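Side-chain contacts in type-iv like pilin ttha1222 (Thermus thermophilus, PDB 5G2F), which is of unknown molecular function but, as a type IV-like competence pilin resembling type II secretion pseudopilins, probably takes part in natural DNA uptake: residues L16-Q21 and I52-A57; S9-V14 and V74-S79; A20-S25 and L58-E63. One frame throughout, in Å; residues are numbered along the deposited sequence.

How the interactions relate
All three contacts join helix 3-19, or the loop that leaves it, to one antiparallel sheet in which strands 47-54, 60-66 and 73-77 are successive neighbours. Interaction 2 sits near the middle of the domain. Interaction 1 lies further along the helix, about 10 Å away between centres, and the two touch where Ile52 CD1 meets Val14 CG1 at 4.1 Å. Interactions 1 and 3 almost coincide, their centres about 3 Å apart; Glu19 OE2 there probably hydrogen-bonds to Tyr60 OH at 2.7 Å. Interactions 2 and 3 are bound through the sheet, with Ile62 N probably donating to Tyr76 O over 2.9 Å. Residues of interactions 1 and 3 also touch a second subunit.

Interaction 1: residues L16-Q21 and I52-A57; sequences LALEAQ and ITYLNA
Ile52, on strand 47-54, reaches toward Leu18 of the helix so that the two aliphatic side chains meet tip to tip. Both of its methyl-bearing branches take part: CD1 and CG2 of Ile52 each lie 4.0 Å from Leu18 CD1, so the leucine methyl sits equally near to both. With Ile52 CG1 beside the backbone N (chi1 -56°), CG2 is placed anti to that N, and the branched residue presents a broad apolar surface. Thr53 belongs to the sheet, its backbone hydrogen-bonded to Val61 on the next strand. The helix packed against an antiparallel sheet is the pilin fold; this construct is its globular part, and helix 3-19 probably corresponds to the C-terminal half of the long pilin helix, whose membrane-embedded half is absent. Tyr54 comes next. Its ring extends from the strand to bring OH within 3.6 Å of Leu18 CD2, while that hydroxyl is hydrogen-bonded to Leu33 O. Tyrosine suits this place because its ring is long enough to carry the hydroxyl past the leucine methyl to that carbonyl. Leucine suits position 18 because its two methyls diverge, one to Ile52 and one to Tyr54. Across from the strand, Gln21 NE2 donates to Ala17 O at 3.0 Å, from above the carbonyl plane, and also to Ala6 O of the second subunit.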
# COMPACT_ATOMS: atom_id res chain seq x y z
N LEU A 16 0.35 10.23 -11.56
CA LEU A 16 -1.00 10.72 -11.94
C LEU A 16 -2.08 10.22 -10.97
O LEU A 16 -2.94 10.98 -10.55
CB LEU A 16 -1.39 10.30 -13.34
CG LEU A 16 -0.67 11.05 -14.46
CD1 LEU A 16 -0.82 10.32 -15.78
CD2 LEU A 16 -1.18 12.48 -14.57
N ALA A 17 -1.97 8.97 -10.57
CA ALA A 17 -2.89 8.43 -9.57
C ALA A 17 -2.79 9.12 -8.21
O ALA A 17 -3.81 9.42 -7.55
CB ALA A 17 -2.67 6.92 -9.42
N LEU A 18 -1.57 9.39 -7.76
CA LEU A 18 -1.36 10.10 -6.52
C LEU A 18 -1.92 11.55 -6.56
O LEU A 18 -2.52 12.04 -5.61
CB LEU A 18 0.16 10.12 -6.17
CG LEU A 18 0.75 8.82 -5.68
CD1 LEU A 18 2.24 8.94 -5.46
CD2 LEU A 18 0.11 8.33 -4.36
N GLU A 19 -1.70 12.23 -7.68
CA GLU A 19 -2.24 13.56 -7.88
C GLU A 19 -3.76 13.59 -7.68
O GLU A 19 -4.30 14.54 -7.09
CB GLU A 19 -1.85 14.11 -9.26
CG GLU A 19 -0.36 14.40 -9.47
CD GLU A 19 0.23 15.39 -8.47
OE1 GLU A 19 -0.33 16.51 -8.32
OE2 GLU A 19 1.23 15.00 -7.83
N ALA A 20 -4.41 12.54 -8.14
CA ALA A 20 -5.88 12.44 -8.04
C ALA A 20 -6.38 12.30 -6.62
O ALA A 20 -7.57 12.41 -6.38
CB ALA A 20 -6.36 11.27 -8.87
N GLN A 21 -5.50 11.98 -5.68
CA GLN A 21 -5.90 11.83 -4.29
C GLN A 21 -5.66 13.08 -3.47
O GLN A 21 -5.93 13.07 -2.29
CB GLN A 21 -5.06 10.78 -3.60
CG GLN A 21 -4.70 9.55 -4.40
CD GLN A 21 -5.87 8.65 -4.64
OE1 GLN A 21 -6.55 8.28 -3.70
NE2 GLN A 21 -6.05 8.20 -5.90
N ILE A 52 7.12 4.72 -2.55
CA ILE A 52 6.75 6.12 -2.56
C ILE A 52 7.18 6.70 -1.23
O ILE A 52 6.84 6.14 -0.18
CB ILE A 52 5.23 6.32 -2.73
CG1 ILE A 52 4.75 5.61 -4.00
CG2 ILE A 52 4.90 7.81 -2.73
CD1 ILE A 52 3.22 5.38 -4.05
N THR A 53 7.94 7.77 -1.28
CA THR A 53 8.39 8.47 -0.11
C THR A 53 7.72 9.84 -0.07
O THR A 53 7.84 10.64 -1.02
CB THR A 53 9.93 8.64 -0.16
OG1 THR A 53 10.55 7.35 -0.19
CG2 THR A 53 10.47 9.42 1.07
N TYR A 54 7.10 10.17 1.07
CA TYR A 54 6.52 11.51 1.24
C TYR A 54 7.47 12.40 2.04
O TYR A 54 7.84 12.07 3.17
CB TYR A 54 5.13 11.39 1.91
CG TYR A 54 4.19 10.50 1.14
CD1 TYR A 54 4.20 9.08 1.30
CD2 TYR A 54 3.36 11.02 0.18
CE1 TYR A 54 3.36 8.25 0.56
CE2 TYR A 54 2.52 10.21 -0.56
CZ TYR A 54 2.51 8.83 -0.38
OH TYR A 54 1.69 8.04 -1.14
N LEU A 55 7.90 13.52 1.43
CA LEU A 55 8.83 14.43 2.02
C LEU A 55 8.13 15.42 2.91
O LEU A 55 8.75 16.05 3.76
CB LEU A 55 9.61 15.20 0.94
CG LEU A 55 10.41 14.28 0.00
CD1 LEU A 55 10.98 15.12 -1.14
CD2 LEU A 55 11.48 13.50 0.72
N ASN A 56 6.83 15.58 2.67
CA ASN A 56 5.95 16.43 3.47
C ASN A 56 4.53 16.07 2.99
O ASN A 56 4.37 15.09 2.25
CB ASN A 56 6.34 17.89 3.29
CG ASN A 56 6.38 18.32 1.84
OD1 ASN A 56 5.37 18.37 1.16
ND2 ASN A 56 7.59 18.66 1.35
N ALA A 57 3.52 16.83 3.35
CA ALA A 57 2.14 16.50 2.93
C ALA A 57 1.88 16.70 1.45
O ALA A 57 0.89 16.22 0.93
CB ALA A 57 1.15 17.34 3.74

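Interaction 2: residues S9-V14 and V74-S79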
# COMPACT_ATOMS: atom_id res chain seq x y z
N SER A 9 6.75 4.81 -18.03
CA SER A 9 5.32 4.98 -18.19
C SER A 9 4.54 4.56 -16.93
O SER A 9 3.60 5.25 -16.50
CB SER A 9 4.88 4.20 -19.45
OG SER A 9 3.48 4.28 -19.66
N TYR A 10 4.94 3.46 -16.30
CA TYR A 10 4.28 3.03 -15.06
C TYR A 10 4.44 4.03 -13.93
O TYR A 10 3.48 4.40 -13.27
CB TYR A 10 4.83 1.67 -14.61
CG TYR A 10 4.18 1.14 -13.39
CD1 TYR A 10 2.85 0.70 -13.44
CD2 TYR A 10 4.85 1.09 -12.18
CE1 TYR A 10 2.22 0.23 -12.31
CE2 TYR A 10 4.22 0.61 -11.05
CZ TYR A 10 2.91 0.15 -11.12
OH TYR A 10 2.27 -0.30 -9.96
N VAL A 11 5.67 4.54 -13.76
CA VAL A 11 5.95 5.54 -12.73
C VAL A 11 5.10 6.78 -12.95
O VAL A 11 4.56 7.31 -12.00
CB VAL A 11 7.46 5.86 -12.66
CG1 VAL A 11 7.72 7.07 -11.79
CG2 VAL A 11 8.20 4.64 -12.11
N ARG A 12 4.98 7.24 -14.20
CA ARG A 12 4.16 8.40 -14.48
C ARG A 12 2.71 8.14 -14.15
O ARG A 12 2.02 9.03 -13.63
CB ARG A 12 4.30 8.86 -15.94
CG ARG A 12 5.66 9.49 -16.21
CD ARG A 12 5.69 10.24 -17.54
NE ARG A 12 6.98 10.90 -17.79
CZ ARG A 12 7.39 12.02 -17.18
NH1 ARG A 12 6.61 12.65 -16.29
NH2 ARG A 12 8.57 12.55 -17.50
N ASN A 13 2.24 6.92 -14.42
CA ASN A 13 0.86 6.55 -14.03
C ASN A 13 0.64 6.49 -12.52
O ASN A 13 -0.43 6.91 -12.04
CB ASN A 13 0.42 5.25 -14.74
CG ASN A 13 -0.03 5.51 -16.16
OD1 ASN A 13 -0.61 6.55 -16.46
ND2 ASN A 13 0.20 4.54 -17.05
N VAL A 14 1.66 6.06 -11.75
CA VAL A 14 1.62 6.12 -10.29
C VAL A 14 1.46 7.57 -9.83
O VAL A 14 0.60 7.90 -9.03
CB VAL A 14 2.86 5.46 -9.65
CG1 VAL A 14 2.89 5.65 -8.15
CG2 VAL A 14 2.89 3.98 -9.98
N VAL A 74 14.55 4.14 -11.79
CA VAL A 74 13.99 5.40 -12.19
C VAL A 74 13.39 6.11 -10.99
O VAL A 74 12.84 5.47 -10.08
CB VAL A 74 12.96 5.32 -13.31
CG1 VAL A 74 13.67 4.87 -14.59
CG2 VAL A 74 11.83 4.40 -12.96
N VAL A 75 13.51 7.44 -10.99
CA VAL A 75 13.05 8.25 -9.88
C VAL A 75 12.21 9.42 -10.40
O VAL A 75 12.64 10.16 -11.28
CB VAL A 75 14.27 8.79 -9.11
CG1 VAL A 75 13.85 9.64 -7.93
CG2 VAL A 75 15.15 7.66 -8.65
N TYR A 76 10.98 9.56 -9.87
CA TYR A 76 10.10 10.69 -10.14
C TYR A 76 9.99 11.53 -8.90
O TYR A 76 9.73 11.00 -7.82
CB TYR A 76 8.70 10.23 -10.57
CG TYR A 76 7.78 11.37 -10.84
CD1 TYR A 76 7.81 12.07 -12.04
CD2 TYR A 76 6.93 11.83 -9.87
CE1 TYR A 76 7.01 13.18 -12.25
CE2 TYR A 76 6.07 12.87 -10.10
CZ TYR A 76 6.10 13.55 -11.29
OH TYR A 76 5.29 14.64 -11.46
N LYS A 77 10.16 12.84 -9.04
CA LYS A 77 10.00 13.79 -7.93
C LYS A 77 8.84 14.72 -8.26
O LYS A 77 8.90 15.48 -9.26
CB LYS A 77 11.32 14.62 -7.74
CG LYS A 77 12.46 13.73 -7.23
CD LYS A 77 13.82 14.44 -7.16
CE LYS A 77 14.88 13.41 -6.83
NZ LYS A 77 16.25 13.99 -6.80
N SER A 78 7.81 14.70 -7.44
CA SER A 78 6.66 15.55 -7.70
C SER A 78 6.97 17.03 -7.57
O SER A 78 6.33 17.85 -8.26
CB SER A 78 5.47 15.22 -6.79
OG SER A 78 5.73 15.59 -5.43
N SER A 79 7.97 17.38 -6.75
CA SER A 79 8.24 18.78 -6.50
C SER A 79 8.73 19.50 -7.75
O SER A 79 8.38 20.67 -7.95
CB SER A 79 9.26 19.02 -5.37
OG SER A 79 10.48 18.31 -5.60
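Val11 holds CG1 anti to the backbone N (chi1 169°) and CG2 beside that N, and this torsion divides its two methyls between two residues of strand 73-77. CG1 goes to Tyr76, where it packs on CB at 3.5 Å. CG2 goes to Val74, meeting Val74 CG2 at 3.7 Å. The valine of the strand offers that methyl from the position between its own backbone N and carbonyl carbon, and the two valines slide past each other in opposite directions. Tyr76 sends its ring beyond Val11 toward Arg12. Valine suits position 11 because its two methyls diverge, one to Val74 and one to Tyr76. The helix and strand axes approach to 9.2 Å, a normal spacing for a helix on a sheet, and the CA atoms of Val11 and Tyr76 are 7.1 Å apart. The directions of the two segments differ by just 27°, so the helix lies nearly along the strand. This is the pilin arrangement in which the globular part of the N-terminal helix rests on an antiparallel sheet, and the contact falls near the domain centre, with Ala64 and Leu83 on the adjacent strands packing against Val11 as well. At the more open border Arg12 stretches its aliphatic chain out from the helix and brings NH1 to 4.1 Å from Tyr76 CE1. The two side chains cross at about a right angle, their planes 76° apart, and NH1 comes at the ring obliquely; this is contact without stacking. Leu83 also touches both side chains.

Interaction 3: residues A20-S25 and L58-E63; sequences AQRDPS and LDYVIE
Arg22 grips the backbone carbonyl of Leu58 with both terminal nitrogens, NH1 donating to Leu58 O at 2.9 Å and NH2 to the same oxygen at 3.0 Å. Its chain runs extended from CG to NE, carrying the guanidinium across so that the oxygen lies at its edge, close to its plane. NH1 meets it on a lone pair, in the carbonyl plane (C=O...N 123°), whereas NH2 arrives nearly along the C=O axis (165°); neither bond is straight, as expected when two donors share one acceptor. Two further N-H groups are used: NE forms a salt bridge with Glu19 OE1, and NH1 also bonds to Gly27 O. Further out, NH2 passes 3.6 Å from Tyr60 CE2, obliquely, with the guanidinium and ring planes 26° apart. Leu58 adds its methyl CD2, 4.0 Å from Arg22 NH1. Asp23 OD1 accepts from Ser25 N at 2.8 Å, an Asx turn just after Arg22. A long arginine suits this place because its several N-H groups can serve Leu58 O, Glu19 and Gly27 O at once, linking helix 3-19, the following loop and the turn into strand 60-66; these bonds would fix its head, and Glu19 probably balances its charge.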
# COMPACT_ATOMS: atom_id res chain seq x y z
N ALA A 20 -4.41 12.54 -8.14
CA ALA A 20 -5.88 12.44 -8.04
C ALA A 20 -6.38 12.30 -6.62
O ALA A 20 -7.57 12.41 -6.38
CB ALA A 20 -6.36 11.27 -8.87
N GLN A 21 -5.50 11.98 -5.68
CA GLN A 21 -5.90 11.83 -4.29
C GLN A 21 -5.66 13.08 -3.47
O GLN A 21 -5.93 13.07 -2.29
CB GLN A 21 -5.06 10.78 -3.60
CG GLN A 21 -4.70 9.55 -4.40
CD GLN A 21 -5.87 8.65 -4.64
OE1 GLN A 21 -6.55 8.28 -3.70
NE2 GLN A 21 -6.05 8.20 -5.90
N ARG A 22 -5.10 14.15 -4.05
CA ARG A 22 -4.88 15.40 -3.29
C ARG A 22 -6.17 16.07 -2.85
O ARG A 22 -7.13 16.16 -3.58
CB ARG A 22 -4.12 16.43 -4.10
CG ARG A 22 -2.69 16.05 -4.40
CD ARG A 22 -2.04 17.19 -5.16
NE ARG A 22 -0.69 16.84 -5.59
CZ ARG A 22 0.37 16.79 -4.79
NH1 ARG A 22 0.30 17.17 -3.51
NH2 ARG A 22 1.55 16.44 -5.28
N ASP A 23 -6.17 16.57 -1.61
CA ASP A 23 -7.25 17.42 -1.19
C ASP A 23 -7.26 18.65 -2.10
O ASP A 23 -6.21 19.23 -2.37
CB ASP A 23 -7.03 17.83 0.24
CG ASP A 23 -8.13 18.70 0.75
OD1 ASP A 23 -8.16 19.93 0.45
OD2 ASP A 23 -9.00 18.16 1.43
N PRO A 24 -8.40 18.99 -2.66
CA PRO A 24 -8.40 20.08 -3.66
C PRO A 24 -8.26 21.53 -3.09
O PRO A 24 -8.00 22.47 -3.85
CB PRO A 24 -9.77 19.92 -4.34
CG PRO A 24 -10.60 19.19 -3.39
CD PRO A 24 -9.68 18.28 -2.61
N SER A 25 -8.35 21.69 -1.78
CA SER A 25 -8.05 23.00 -1.17
C SER A 25 -6.66 23.11 -0.60
O SER A 25 -6.02 24.15 -0.69
CB SER A 25 -9.06 23.26 -0.05
OG SER A 25 -10.37 23.31 -0.56
N LEU A 58 2.73 17.49 0.78
CA LEU A 58 2.51 17.76 -0.63
C LEU A 58 3.41 16.95 -1.58
O LEU A 58 2.97 16.60 -2.65
CB LEU A 58 2.76 19.23 -0.96
CG LEU A 58 1.84 20.30 -0.34
CD1 LEU A 58 2.32 21.67 -0.81
CD2 LEU A 58 0.42 20.03 -0.73
N ASP A 59 4.65 16.71 -1.19
CA ASP A 59 5.69 16.29 -2.13
C ASP A 59 6.06 14.82 -1.90
O ASP A 59 6.26 14.40 -0.79
CB ASP A 59 7.00 17.13 -1.98
CG ASP A 59 6.80 18.62 -2.18
OD1 ASP A 59 5.94 19.05 -3.01
OD2 ASP A 59 7.57 19.35 -1.50
N TYR A 60 6.20 14.09 -2.99
CA TYR A 60 6.60 12.70 -2.92
C TYR A 60 7.68 12.39 -3.94
O TYR A 60 7.88 13.14 -4.92
CB TYR A 60 5.39 11.75 -3.17
CG TYR A 60 4.64 11.98 -4.43
CD1 TYR A 60 5.05 11.38 -5.63
CD2 TYR A 60 3.58 12.85 -4.48
CE1 TYR A 60 4.37 11.63 -6.81
CE2 TYR A 60 2.89 13.07 -5.66
CZ TYR A 60 3.28 12.46 -6.81
OH TYR A 60 2.66 12.76 -8.02
N VAL A 61 8.33 11.24 -3.72
CA VAL A 61 9.30 10.70 -4.61
C VAL A 61 8.96 9.24 -4.84
O VAL A 61 8.76 8.49 -3.87
CB VAL A 61 10.73 10.78 -4.02
CG1 VAL A 61 11.75 10.31 -5.04
CG2 VAL A 61 11.05 12.21 -3.63
N ILE A 62 8.86 8.86 -6.11
CA ILE A 62 8.66 7.46 -6.46
C ILE A 62 9.98 6.89 -6.93
O ILE A 62 10.63 7.48 -7.81
CB ILE A 62 7.64 7.32 -7.62
CG1 ILE A 62 6.30 7.97 -7.24
CG2 ILE A 62 7.46 5.87 -8.00
CD1 ILE A 62 5.41 8.28 -8.42
N GLU A 63 10.36 5.74 -6.40
CA GLU A 63 11.57 5.03 -6.82
C GLU A 63 11.19 3.67 -7.30
O GLU A 63 10.51 2.93 -6.57
CB GLU A 63 12.51 4.83 -5.65
CG GLU A 63 13.16 6.08 -5.12
CD GLU A 63 13.88 5.78 -3.83
OE1 GLU A 63 15.07 5.35 -3.89
OE2 GLU A 63 13.25 5.92 -2.75